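Protein (cytochrome C2) (Blastochloris viridis, PDB 1CO6) carries electrons on a covalently bound heme c, donating them to the oxidized bacteriochlorophyll in bacterial photophosphorylation. Local coordinates at residues A[62-67]-A[88-93]; A[1-6]-A[93-98]; A[37-42]-A[52-57]. All blocks are in the same frame, centred on the assembly; numbering follows the deposited sequence.

Helix 87-98 ties interactions 1 and 2 together: its first half meets helix 60-68 in interaction 1, its second half meets the chain's start in interaction 2, and Leu93 takes part in both. Their centres are about 10 Å apart, and they also touch directly where Asp92 OD1 lies 3.1 Å from Asp2 N, probably a hydrogen bond. Interaction 3 pairs two loops, with its centre about 18 Å from that of interaction 1 and about 22 Å from that of interaction 2. Interactions 1 and 3 both reach heme c, the former at the porphyrin, the latter at a propionate, and they meet where Val62 CG1 packs 3.9 Å from Ile56 CG2.

Interaction 1: A[62-67]-A[88-93]; sequences VFREYI and QKVSDL. With HEC (heme c), chain B.
With CG swung opposite its backbone N (chi1 172°), Phe63 brings its ring against Leu93 and the heme, while a bend at chi3 (-78°) turns the otherwise extended Arg64 chain onto Val90 and Ser91. The Phe63 ring presents its edge to Leu93, whose CD2 sits near the ring plane, 3.7 Å from Phe63 CZ, the two side chains standing roughly perpendicular. That same edge also meets the heme, with Phe63 CZ 3.5 Å from HEC CMB. Next along, Ile67 and Val90 run alongside one another, pointing opposite ways, Ile67 CG2 coming within 3.7 Å of Val90 CG2. Helices 60-68 and 87-98 belong to the class I cytochrome c fold; the axes of 62-67 and 88-93 come within 10.7 Å, and the shared apolar layer runs up to the porphyrin, where Ile67 CD1 rests 3.6 Å from HEC C2B. The outer border is polar. Arg64 NH2 donates to Ser91 OG at 2.8 Å (158° at the hydrogen), with the oxygen almost in the guanidinium plane, while Val90 CG1 lies over one face of that group, 3.5 Å from Arg64 NH1. Ser91 OG in turn bonds Glu87 O, one turn earlier in its own helix.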
loop_
_atom_site.group_PDB
_atom_site.type_symbol
_atom_site.label_atom_id
_atom_site.label_comp_id
_atom_site.label_asym_id
_atom_site.label_seq_id
_atom_site.Cartn_x
_atom_site.Cartn_y
_atom_site.Cartn_z
ATOM N N VAL A 62 -4.829 -6.360 -8.218
ATOM C CA VAL A 62 -3.979 -7.102 -7.256
ATOM C C VAL A 62 -3.996 -6.376 -5.890
ATOM O O VAL A 62 -4.096 -7.106 -4.851
ATOM C CB VAL A 62 -2.548 -7.328 -7.782
ATOM C CG1 VAL A 62 -1.656 -7.910 -6.669
ATOM C CG2 VAL A 62 -2.522 -8.169 -9.062
ATOM N N PHE A 63 -3.958 -5.051 -5.878
ATOM C CA PHE A 63 -4.006 -4.336 -4.567
ATOM C C PHE A 63 -5.318 -4.667 -3.842
ATOM O O PHE A 63 -5.410 -4.908 -2.639
ATOM C CB PHE A 63 -3.821 -2.831 -4.741
ATOM C CG PHE A 63 -4.029 -1.988 -3.511
ATOM C CD1 PHE A 63 -2.939 -1.826 -2.629
ATOM C CD2 PHE A 63 -5.229 -1.378 -3.219
ATOM C CE1 PHE A 63 -3.065 -1.022 -1.474
ATOM C CE2 PHE A 63 -5.409 -0.618 -2.041
ATOM C CZ PHE A 63 -4.301 -0.430 -1.196
ATOM N N ARG A 64 -6.365 -4.671 -4.627
ATOM C CA ARG A 64 -7.740 -4.937 -4.166
ATOM C C ARG A 64 -7.808 -6.289 -3.488
ATOM O O ARG A 64 -8.394 -6.413 -2.383
ATOM C CB ARG A 64 -8.705 -4.815 -5.354
ATOM C CG ARG A 64 -10.167 -4.801 -4.993
ATOM C CD ARG A 64 -11.053 -4.356 -6.088
ATOM N NE ARG A 64 -11.144 -2.939 -6.359
ATOM C CZ ARG A 64 -11.868 -2.076 -5.624
ATOM N NH1 ARG A 64 -12.573 -2.354 -4.516
ATOM N NH2 ARG A 64 -11.938 -0.840 -6.109
ATOM N N GLU A 65 -7.282 -7.313 -4.157
ATOM C CA GLU A 65 -7.310 -8.665 -3.564
ATOM C C GLU A 65 -6.414 -8.763 -2.330
ATOM O O GLU A 65 -6.747 -9.417 -1.307
ATOM C CB GLU A 65 -6.961 -9.806 -4.506
ATOM C CG GLU A 65 -6.035 -9.579 -5.662
ATOM C CD GLU A 65 -6.178 -10.478 -6.855
ATOM O OE1 GLU A 65 -5.376 -10.605 -7.766
ATOM O OE2 GLU A 65 -7.267 -11.106 -6.856
ATOM N N TYR A 66 -5.244 -8.154 -2.378
ATOM C CA TYR A 66 -4.305 -8.185 -1.263
ATOM C C TYR A 66 -4.862 -7.524 -0.039
ATOM O O TYR A 66 -4.830 -8.047 1.068
ATOM C CB TYR A 66 -2.988 -7.475 -1.656
ATOM C CG TYR A 66 -1.995 -7.211 -0.564
ATOM C CD1 TYR A 66 -1.855 -5.930 -0.010
ATOM C CD2 TYR A 66 -1.191 -8.262 -0.068
ATOM C CE1 TYR A 66 -0.916 -5.671 0.986
ATOM C CE2 TYR A 66 -0.222 -8.011 0.937
ATOM C CZ TYR A 66 -0.130 -6.728 1.457
ATOM O OH TYR A 66 0.811 -6.492 2.403
ATOM N N ILE A 67 -5.346 -6.305 -0.203
ATOM C CA ILE A 67 -5.854 -5.534 0.946
ATOM C C ILE A 67 -7.037 -6.159 1.664
ATOM O O ILE A 67 -7.133 -5.914 2.909
ATOM C CB ILE A 67 -5.944 -4.035 0.544
ATOM C CG1 ILE A 67 -5.543 -3.071 1.671
ATOM C CG2 ILE A 67 -7.392 -3.779 0.002
ATOM C CD1 ILE A 67 -4.123 -3.213 2.287
ATOM N N GLN A 88 -16.262 -0.288 -0.875
ATOM C CA GLN A 88 -16.304 1.157 -1.031
ATOM C C GLN A 88 -15.028 1.752 -0.414
ATOM O O GLN A 88 -14.402 2.630 -1.029
ATOM C CB GLN A 88 -17.596 1.747 -0.437
ATOM C CG GLN A 88 -17.736 3.249 -0.632
ATOM C CD GLN A 88 -17.691 3.741 -2.046
ATOM O OE1 GLN A 88 -16.828 4.479 -2.576
ATOM N NE2 GLN A 88 -18.676 3.302 -2.802
ATOM N N LYS A 89 -14.674 1.265 0.787
ATOM C CA LYS A 89 -13.455 1.765 1.454
ATOM C C LYS A 89 -12.195 1.553 0.613
ATOM O O LYS A 89 -11.365 2.473 0.516
ATOM C CB LYS A 89 -13.241 1.101 2.812
ATOM C CG LYS A 89 -14.307 1.584 3.800
ATOM C CD LYS A 89 -13.859 1.132 5.194
ATOM C CE LYS A 89 -14.682 1.840 6.256
ATOM N NZ LYS A 89 -16.064 1.287 6.261
ATOM N N VAL A 90 -12.112 0.365 0.024
ATOM C CA VAL A 90 -10.976 -0.021 -0.849
ATOM C C VAL A 90 -10.933 0.935 -2.038
ATOM O O VAL A 90 -9.891 1.491 -2.396
ATOM C CB VAL A 90 -10.998 -1.535 -1.171
ATOM C CG1 VAL A 90 -9.932 -1.887 -2.246
ATOM C CG2 VAL A 90 -10.791 -2.420 0.056
ATOM N N SER A 91 -12.078 1.107 -2.694
ATOM C CA SER A 91 -12.217 2.043 -3.840
ATOM C C SER A 91 -11.777 3.438 -3.421
ATOM O O SER A 91 -11.018 4.112 -4.148
ATOM C CB SER A 91 -13.638 1.986 -4.403
ATOM O OG SER A 91 -13.931 0.683 -4.879
ATOM N N ASP A 92 -12.140 3.922 -2.247
ATOM C CA ASP A 92 -11.740 5.265 -1.759
ATOM C C ASP A 92 -10.223 5.329 -1.502
ATOM O O ASP A 92 -9.542 6.271 -1.918
ATOM C CB ASP A 92 -12.540 5.700 -0.527
ATOM C CG ASP A 92 -14.004 5.967 -0.937
ATOM O OD1 ASP A 92 -14.302 6.240 -2.094
ATOM O OD2 ASP A 92 -14.836 5.839 -0.032
ATOM N N LEU A 93 -9.782 4.247 -0.818
ATOM C CA LEU A 93 -8.349 4.105 -0.508
ATOM C C LEU A 93 -7.470 4.201 -1.746
ATOM O O LEU A 93 -6.417 4.875 -1.754
ATOM C CB LEU A 93 -8.271 2.735 0.219
ATOM C CG LEU A 93 -6.827 2.364 0.576
ATOM C CD1 LEU A 93 -6.298 3.418 1.549
ATOM C CD2 LEU A 93 -6.841 0.951 1.164
HETATM FE FE HEC B . 1.178 -2.337 4.874
HETATM C CHA HEC B . 3.684 -3.719 3.141
HETATM C CHB HEC B . -0.322 -1.322 1.965
HETATM C CHC HEC B . -1.541 -1.148 6.673
HETATM C CHD HEC B . 2.866 -2.931 7.834
HETATM N NA HEC B . 1.617 -2.471 2.907
HETATM C C1A HEC B . 2.649 -3.220 2.352
HETATM C C2A HEC B . 2.476 -3.280 0.928
HETATM C C3A HEC B . 1.352 -2.619 0.622
HETATM C C4A HEC B . 0.776 -2.109 1.848
HETATM C CMA HEC B . 0.708 -2.405 -0.768
HETATM C CAA HEC B . 3.495 -3.919 -0.069
HETATM C CBA HEC B . 4.600 -2.856 -0.338
HETATM C CGA HEC B . 5.679 -3.201 -1.335
HETATM O O1A HEC B . 5.602 -4.280 -1.899
HETATM O O2A HEC B . 6.561 -2.315 -1.470
HETATM N NB HEC B . -0.536 -1.414 4.424
HETATM C C1B HEC B . -0.940 -1.027 3.140
HETATM C C2B HEC B . -2.210 -0.352 3.257
HETATM C C3B HEC B . -2.564 -0.340 4.546
HETATM C C4B HEC B . -1.524 -0.971 5.301
HETATM C CMB HEC B . -2.950 0.207 2.023
HETATM C CAB HEC B . -3.859 0.327 5.121
HETATM C CBB HEC B . -5.052 -0.369 4.827
HETATM N NC HEC B . 0.757 -2.101 6.850
HETATM C C1C HEC B . -0.419 -1.608 7.369
HETATM C C2C HEC B . -0.306 -1.613 8.817
HETATM C C3C HEC B . 0.881 -2.138 9.143
HETATM C C4C HEC B . 1.586 -2.420 7.920
HETATM C CMC HEC B . -1.431 -1.147 9.763
HETATM C CAC HEC B . 1.474 -2.280 10.605
HETATM C CBC HEC B . 0.782 -3.005 11.590
HETATM N ND HEC B . 2.959 -3.126 5.373
HETATM C C1D HEC B . 3.451 -3.345 6.661
HETATM C C2D HEC B . 4.704 -4.097 6.547
HETATM C C3D HEC B . 4.943 -4.295 5.250
HETATM C C4D HEC B . 3.855 -3.720 4.507
HETATM C CMD HEC B . 5.539 -4.529 7.780
HETATM C CAD HEC B . 6.097 -5.104 4.601
HETATM C CBD HEC B . 5.621 -6.561 4.296
HETATM C CGD HEC B . 6.758 -7.555 4.142
HETATM O O1D HEC B . 6.314 -8.742 4.197
HETATM O O2D HEC B . 7.945 -7.188 3.971
#

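Interaction 2: A[1-6]-A[93-98]; sequences QDAASG and LIAYIK
Backbone packing brings Gly6 against Leu93 and Tyr96. Lacking a side chain, Gly6 lets the two helices come so close that its CA is 4.0 Å from that of Leu93, and Gly6 C lies 3.6 Å from Tyr96 CB. The Tyr96 ring then leads away from this point, its CG opposite the backbone N (chi1 179°), passing obliquely by the carbonyl of Ala3 with Tyr96 CD1 3.6 Å from Ala3 O.

Methyl contacts make up the next group. Ala95 CB fits against the chain's first residues, 3.4 Å from Gln1 N and 3.8 Å from Ala3 N, and Ala3 CB approaches it more loosely at 4.4 Å.

No hydrogen bond crosses between the segments. Within 1-6, Asp2 is the N-cap of helix 3-14; its OD1 takes a weak bond from Ala4 N at 3.1 Å.

Beyond the two segments Phe10 carries the interface on, meeting both Leu93 and the Tyr96 ring, and the side chain of Leu93 comes within about 4 Å of the heme. Close passage of an N-terminal helix over a C-terminal one, with a glycine against an aromatic residue at the crossing, is a hallmark of the cytochrome c fold.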
loop_
_atom_site.group_PDB
_atom_site.type_symbol
_atom_site.label_atom_id
_atom_site.label_comp_id
_atom_site.label_asym_id
_atom_site.label_seq_id
_atom_site.Cartn_x
_atom_site.Cartn_y
_atom_site.Cartn_z
ATOM N N GLN A 1 -12.306 6.343 -6.807
ATOM C CA GLN A 1 -13.392 6.794 -5.933
ATOM C C GLN A 1 -13.164 8.182 -5.374
ATOM O O GLN A 1 -12.679 9.046 -6.138
ATOM C CB GLN A 1 -13.648 5.739 -4.877
ATOM C CG GLN A 1 -15.119 5.596 -4.611
ATOM C CD GLN A 1 -15.871 4.895 -5.691
ATOM O OE1 GLN A 1 -16.681 4.024 -5.382
ATOM N NE2 GLN A 1 -15.577 5.276 -6.935
ATOM N N ASP A 2 -13.488 8.426 -4.126
ATOM C CA ASP A 2 -13.324 9.738 -3.473
ATOM C C ASP A 2 -12.050 9.827 -2.630
ATOM O O ASP A 2 -11.940 9.208 -1.560
ATOM C CB ASP A 2 -14.608 9.961 -2.668
ATOM C CG ASP A 2 -14.639 11.324 -2.010
ATOM O OD1 ASP A 2 -13.670 12.069 -2.110
ATOM O OD2 ASP A 2 -15.691 11.648 -1.416
ATOM N N ALA A 3 -11.086 10.594 -3.075
ATOM C CA ALA A 3 -9.783 10.758 -2.413
ATOM C C ALA A 3 -9.898 11.308 -1.017
ATOM O O ALA A 3 -9.171 10.868 -0.106
ATOM C CB ALA A 3 -8.805 11.497 -3.323
ATOM N N ALA A 4 -10.827 12.227 -0.774
ATOM C CA ALA A 4 -11.058 12.810 0.565
ATOM C C ALA A 4 -11.443 11.689 1.530
ATOM O O ALA A 4 -10.952 11.604 2.681
ATOM C CB ALA A 4 -12.123 13.912 0.506
ATOM N N SER A 5 -12.318 10.837 1.036
ATOM C CA SER A 5 -12.797 9.661 1.762
ATOM C C SER A 5 -11.661 8.628 1.917
ATOM O O SER A 5 -11.597 8.053 3.018
ATOM C CB SER A 5 -13.994 8.936 1.182
ATOM O OG SER A 5 -15.087 9.843 1.093
ATOM N N GLY A 6 -10.825 8.455 0.913
ATOM C CA GLY A 6 -9.719 7.484 1.029
ATOM C C GLY A 6 -8.697 7.922 2.079
ATOM O O GLY A 6 -8.029 7.100 2.735
ATOM N N LEU A 93 -9.782 4.247 -0.818
ATOM C CA LEU A 93 -8.349 4.105 -0.508
ATOM C C LEU A 93 -7.470 4.201 -1.746
ATOM O O LEU A 93 -6.417 4.875 -1.754
ATOM C CB LEU A 93 -8.271 2.735 0.219
ATOM C CG LEU A 93 -6.827 2.364 0.576
ATOM C CD1 LEU A 93 -6.298 3.418 1.549
ATOM C CD2 LEU A 93 -6.841 0.951 1.164
ATOM N N ILE A 94 -7.841 3.456 -2.781
ATOM C CA ILE A 94 -7.172 3.475 -4.073
ATOM C C ILE A 94 -7.139 4.913 -4.599
ATOM O O ILE A 94 -6.018 5.351 -5.011
ATOM C CB ILE A 94 -7.805 2.535 -5.143
ATOM C CG1 ILE A 94 -7.616 1.063 -4.770
ATOM C CG2 ILE A 94 -7.204 2.831 -6.571
ATOM C CD1 ILE A 94 -8.509 0.069 -5.566
ATOM N N ALA A 95 -8.265 5.607 -4.567
ATOM C CA ALA A 95 -8.311 7.003 -5.074
ATOM C C ALA A 95 -7.282 7.909 -4.389
ATOM O O ALA A 95 -6.561 8.708 -5.041
ATOM C CB ALA A 95 -9.727 7.534 -4.896
ATOM N N TYR A 96 -7.187 7.744 -3.055
ATOM C CA TYR A 96 -6.252 8.537 -2.258
ATOM C C TYR A 96 -4.773 8.279 -2.597
ATOM O O TYR A 96 -3.956 9.174 -2.803
ATOM C CB TYR A 96 -6.521 8.281 -0.750
ATOM C CG TYR A 96 -5.539 9.086 0.086
ATOM C CD1 TYR A 96 -5.584 10.484 0.191
ATOM C CD2 TYR A 96 -4.555 8.397 0.812
ATOM C CE1 TYR A 96 -4.680 11.202 0.998
ATOM C CE2 TYR A 96 -3.629 9.084 1.611
ATOM C CZ TYR A 96 -3.713 10.487 1.683
ATOM O OH TYR A 96 -2.759 11.095 2.427
ATOM N N ILE A 97 -4.428 6.974 -2.606
ATOM C CA ILE A 97 -3.042 6.597 -2.863
ATOM C C ILE A 97 -2.604 7.012 -4.267
ATOM O O ILE A 97 -1.437 7.396 -4.429
ATOM C CB ILE A 97 -2.808 5.074 -2.572
ATOM C CG1 ILE A 97 -3.030 4.763 -1.063
ATOM C CG2 ILE A 97 -1.381 4.610 -3.019
ATOM C CD1 ILE A 97 -2.967 3.214 -0.807
ATOM N N LYS A 98 -3.499 6.854 -5.255
ATOM C CA LYS A 98 -3.218 7.167 -6.660
ATOM C C LYS A 98 -2.832 8.618 -6.874
ATOM O O LYS A 98 -2.189 8.871 -7.893
ATOM C CB LYS A 98 -4.330 6.807 -7.675
ATOM C CG LYS A 98 -3.973 5.476 -8.387
ATOM C CD LYS A 98 -4.660 5.303 -9.733
ATOM C CE LYS A 98 -3.750 4.820 -10.853
ATOM N NZ LYS A 98 -3.643 3.334 -10.930
#

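Interaction 3: A[37-42]-A[52-57]; sequences RHSGTI and KNSGIT. With HEC (heme c), chain B.
Instead of meeting a ring edge, the hydroxyl of Thr57 hangs over one face of the His38 imidazole: Thr57 OG1 stands 3.2 Å above the ring plane, displaced toward the rim on the side of CE1. The backbones of these two residues form a single beta bridge. Beside it Ser39 N donates to Ile56 O at 2.8 Å, nearly straight at 169°, and the same oxygen receives a CA-H contact from His38, with His38 CA 3.4 Å away.

Farther along, two serine hydroxyls face each other, Ser39 OG 2.8 Å from Ser54 OG; Asn51 O is a partner of both, and the protons cannot be apportioned. Each OG sits between its own backbone N and carbonyl carbon (chi1 61° and 72°), which turns Ser54 OG back to accept from Ile56 N at 3.2 Å, closing an ST turn. Water 2 lies within bonding distance of Ser39 O and Lys52 O but has more acceptors nearby than protons to give.

The 37-42 loop also reaches the heme. Arg37 NH1 donates to HEC O2A at 3.1 Å, in the guanidinium plane, and also bonds Val30 O, while Ile42 CG1 covers one guanidinium face. Gly40 N adds a weak bond to HEC O1A at 3.3 Å. Tyr47, Asn51 and Trp58 also bond the heme, consistent with a shared propionate site characteristic of class I cytochromes c.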
loop_
_atom_site.group_PDB
_atom_site.type_symbol
_atom_site.label_atom_id
_atom_site.label_comp_id
_atom_site.label_asym_id
_atom_site.label_seq_id
_atom_site.Cartn_x
_atom_site.Cartn_y
_atom_site.Cartn_z
ATOM N N ARG A 37 4.362 -0.408 -9.426
ATOM C CA ARG A 37 5.684 -0.867 -8.886
ATOM C C ARG A 37 5.678 -2.359 -8.550
ATOM O O ARG A 37 4.616 -2.942 -8.241
ATOM C CB ARG A 37 6.091 0.100 -7.795
ATOM C CG ARG A 37 5.908 -0.250 -6.329
ATOM C CD ARG A 37 6.683 0.819 -5.510
ATOM N NE ARG A 37 6.453 0.449 -4.119
ATOM C CZ ARG A 37 6.104 1.239 -3.084
ATOM N NH1 ARG A 37 5.915 0.721 -1.847
ATOM N NH2 ARG A 37 5.917 2.555 -3.234
ATOM N N HIS A 38 6.844 -2.988 -8.694
ATOM C CA HIS A 38 7.065 -4.420 -8.372
ATOM C C HIS A 38 7.206 -4.519 -6.859
ATOM O O HIS A 38 7.753 -3.617 -6.192
ATOM C CB HIS A 38 8.315 -4.990 -9.111
ATOM C CG HIS A 38 8.006 -5.199 -10.563
ATOM N ND1 HIS A 38 8.007 -6.406 -11.205
ATOM C CD2 HIS A 38 7.593 -4.290 -11.507
ATOM C CE1 HIS A 38 7.649 -6.224 -12.478
ATOM N NE2 HIS A 38 7.374 -4.952 -12.688
ATOM N N SER A 39 6.682 -5.564 -6.283
ATOM C CA SER A 39 6.772 -5.693 -4.793
ATOM C C SER A 39 8.225 -5.823 -4.362
ATOM O O SER A 39 9.074 -6.352 -5.111
ATOM C CB SER A 39 5.928 -6.849 -4.256
ATOM O OG SER A 39 6.365 -8.076 -4.781
ATOM N N GLY A 40 8.478 -5.413 -3.141
ATOM C CA GLY A 40 9.790 -5.511 -2.528
ATOM C C GLY A 40 10.876 -4.668 -3.120
ATOM O O GLY A 40 12.065 -5.095 -3.004
ATOM N N THR A 41 10.582 -3.512 -3.694
ATOM C CA THR A 41 11.649 -2.711 -4.277
ATOM C C THR A 41 11.942 -1.397 -3.622
ATOM O O THR A 41 12.907 -0.809 -4.167
ATOM C CB THR A 41 11.423 -2.647 -5.845
ATOM O OG1 THR A 41 10.297 -1.797 -6.162
ATOM C CG2 THR A 41 11.224 -4.046 -6.473
ATOM N N ILE A 42 11.300 -0.905 -2.602
ATOM C CA ILE A 42 11.654 0.388 -1.976
ATOM C C ILE A 42 13.031 0.190 -1.342
ATOM O O ILE A 42 13.217 -0.757 -0.582
ATOM C CB ILE A 42 10.629 0.946 -0.936
ATOM C CG1 ILE A 42 9.336 1.411 -1.657
ATOM C CG2 ILE A 42 11.200 2.101 -0.024
ATOM C CD1 ILE A 42 9.515 2.257 -2.958
ATOM N N LYS A 52 9.279 -9.880 -1.105
ATOM C CA LYS A 52 10.326 -9.662 -2.084
ATOM C C LYS A 52 10.369 -10.638 -3.245
ATOM O O LYS A 52 10.626 -10.203 -4.368
ATOM C CB LYS A 52 11.648 -9.815 -1.315
ATOM C CG LYS A 52 12.921 -9.152 -1.767
ATOM C CD LYS A 52 13.877 -9.212 -0.563
ATOM C CE LYS A 52 14.118 -10.554 0.089
ATOM N NZ LYS A 52 14.186 -10.450 1.588
ATOM N N ASN A 53 10.190 -11.914 -2.961
ATOM C CA ASN A 53 10.228 -12.976 -3.989
ATOM C C ASN A 53 8.863 -13.342 -4.548
ATOM O O ASN A 53 8.797 -14.270 -5.372
ATOM C CB ASN A 53 10.933 -14.237 -3.447
ATOM C CG ASN A 53 12.353 -13.904 -2.984
ATOM O OD1 ASN A 53 13.102 -13.074 -3.513
ATOM N ND2 ASN A 53 12.767 -14.545 -1.863
ATOM N N SER A 54 7.809 -12.611 -4.199
ATOM C CA SER A 54 6.452 -12.950 -4.652
ATOM C C SER A 54 6.220 -12.789 -6.135
ATOM O O SER A 54 5.250 -13.438 -6.608
ATOM C CB SER A 54 5.430 -12.097 -3.899
ATOM O OG SER A 54 5.444 -10.720 -4.327
ATOM N N GLY A 55 6.955 -11.923 -6.772
ATOM C CA GLY A 55 6.765 -11.662 -8.228
ATOM C C GLY A 55 5.552 -10.802 -8.510
ATOM O O GLY A 55 5.041 -10.721 -9.653
ATOM N N ILE A 56 5.038 -10.117 -7.489
ATOM C CA ILE A 56 3.845 -9.304 -7.717
ATOM C C ILE A 56 4.202 -7.922 -8.264
ATOM O O ILE A 56 5.197 -7.277 -7.940
ATOM C CB ILE A 56 3.047 -9.114 -6.368
ATOM C CG1 ILE A 56 2.227 -10.365 -6.048
ATOM C CG2 ILE A 56 2.181 -7.833 -6.280
ATOM C CD1 ILE A 56 1.607 -10.324 -4.622
ATOM N N THR A 57 3.277 -7.495 -9.122
ATOM C CA THR A 57 3.325 -6.125 -9.655
ATOM C C THR A 57 2.048 -5.490 -9.067
ATOM O O THR A 57 0.946 -6.083 -9.240
ATOM C CB THR A 57 3.386 -6.007 -11.218
ATOM O OG1 THR A 57 4.635 -6.682 -11.533
ATOM C CG2 THR A 57 3.353 -4.539 -11.667
HETATM FE FE HEC B . 1.178 -2.337 4.874
HETATM C CHA HEC B . 3.684 -3.719 3.141
HETATM C CHB HEC B . -0.322 -1.322 1.965
HETATM C CHC HEC B . -1.541 -1.148 6.673
HETATM C CHD HEC B . 2.866 -2.931 7.834
HETATM N NA HEC B . 1.617 -2.471 2.907
HETATM C C1A HEC B . 2.649 -3.220 2.352
HETATM C C2A HEC B . 2.476 -3.280 0.928
HETATM C C3A HEC B . 1.352 -2.619 0.622
HETATM C C4A HEC B . 0.776 -2.109 1.848
HETATM C CMA HEC B . 0.708 -2.405 -0.768
HETATM C CAA HEC B . 3.495 -3.919 -0.069
HETATM C CBA HEC B . 4.600 -2.856 -0.338
HETATM C CGA HEC B . 5.679 -3.201 -1.335
HETATM O O1A HEC B . 5.602 -4.280 -1.899
HETATM O O2A HEC B . 6.561 -2.315 -1.470
HETATM N NB HEC B . -0.536 -1.414 4.424
HETATM C C1B HEC B . -0.940 -1.027 3.140
HETATM C C2B HEC B . -2.210 -0.352 3.257
HETATM C C3B HEC B . -2.564 -0.340 4.546
HETATM C C4B HEC B . -1.524 -0.971 5.301
HETATM C CMB HEC B . -2.950 0.207 2.023
HETATM C CAB HEC B . -3.859 0.327 5.121
HETATM C CBB HEC B . -5.052 -0.369 4.827
HETATM N NC HEC B . 0.757 -2.101 6.850
HETATM C C1C HEC B . -0.419 -1.608 7.369
HETATM C C2C HEC B . -0.306 -1.613 8.817
HETATM C C3C HEC B . 0.881 -2.138 9.143
HETATM C C4C HEC B . 1.586 -2.420 7.920
HETATM C CMC HEC B . -1.431 -1.147 9.763
HETATM C CAC HEC B . 1.474 -2.280 10.605
HETATM C CBC HEC B . 0.782 -3.005 11.590
HETATM N ND HEC B . 2.959 -3.126 5.373
HETATM C C1D HEC B . 3.451 -3.345 6.661
HETATM C C2D HEC B . 4.704 -4.097 6.547
HETATM C C3D HEC B . 4.943 -4.295 5.250
HETATM C C4D HEC B . 3.855 -3.720 4.507
HETATM C CMD HEC B . 5.539 -4.529 7.780
HETATM C CAD HEC B . 6.097 -5.104 4.601
HETATM C CBD HEC B . 5.621 -6.561 4.296
HETATM C CGD HEC B . 6.758 -7.555 4.142
HETATM O O1D HEC B . 6.314 -8.742 4.197
HETATM O O2D HEC B . 7.945 -7.188 3.971
HETATM O O HOH W 1 7.734 -8.496 -9.795
HETATM O O HOH W 2 11.556 -7.526 -5.324
#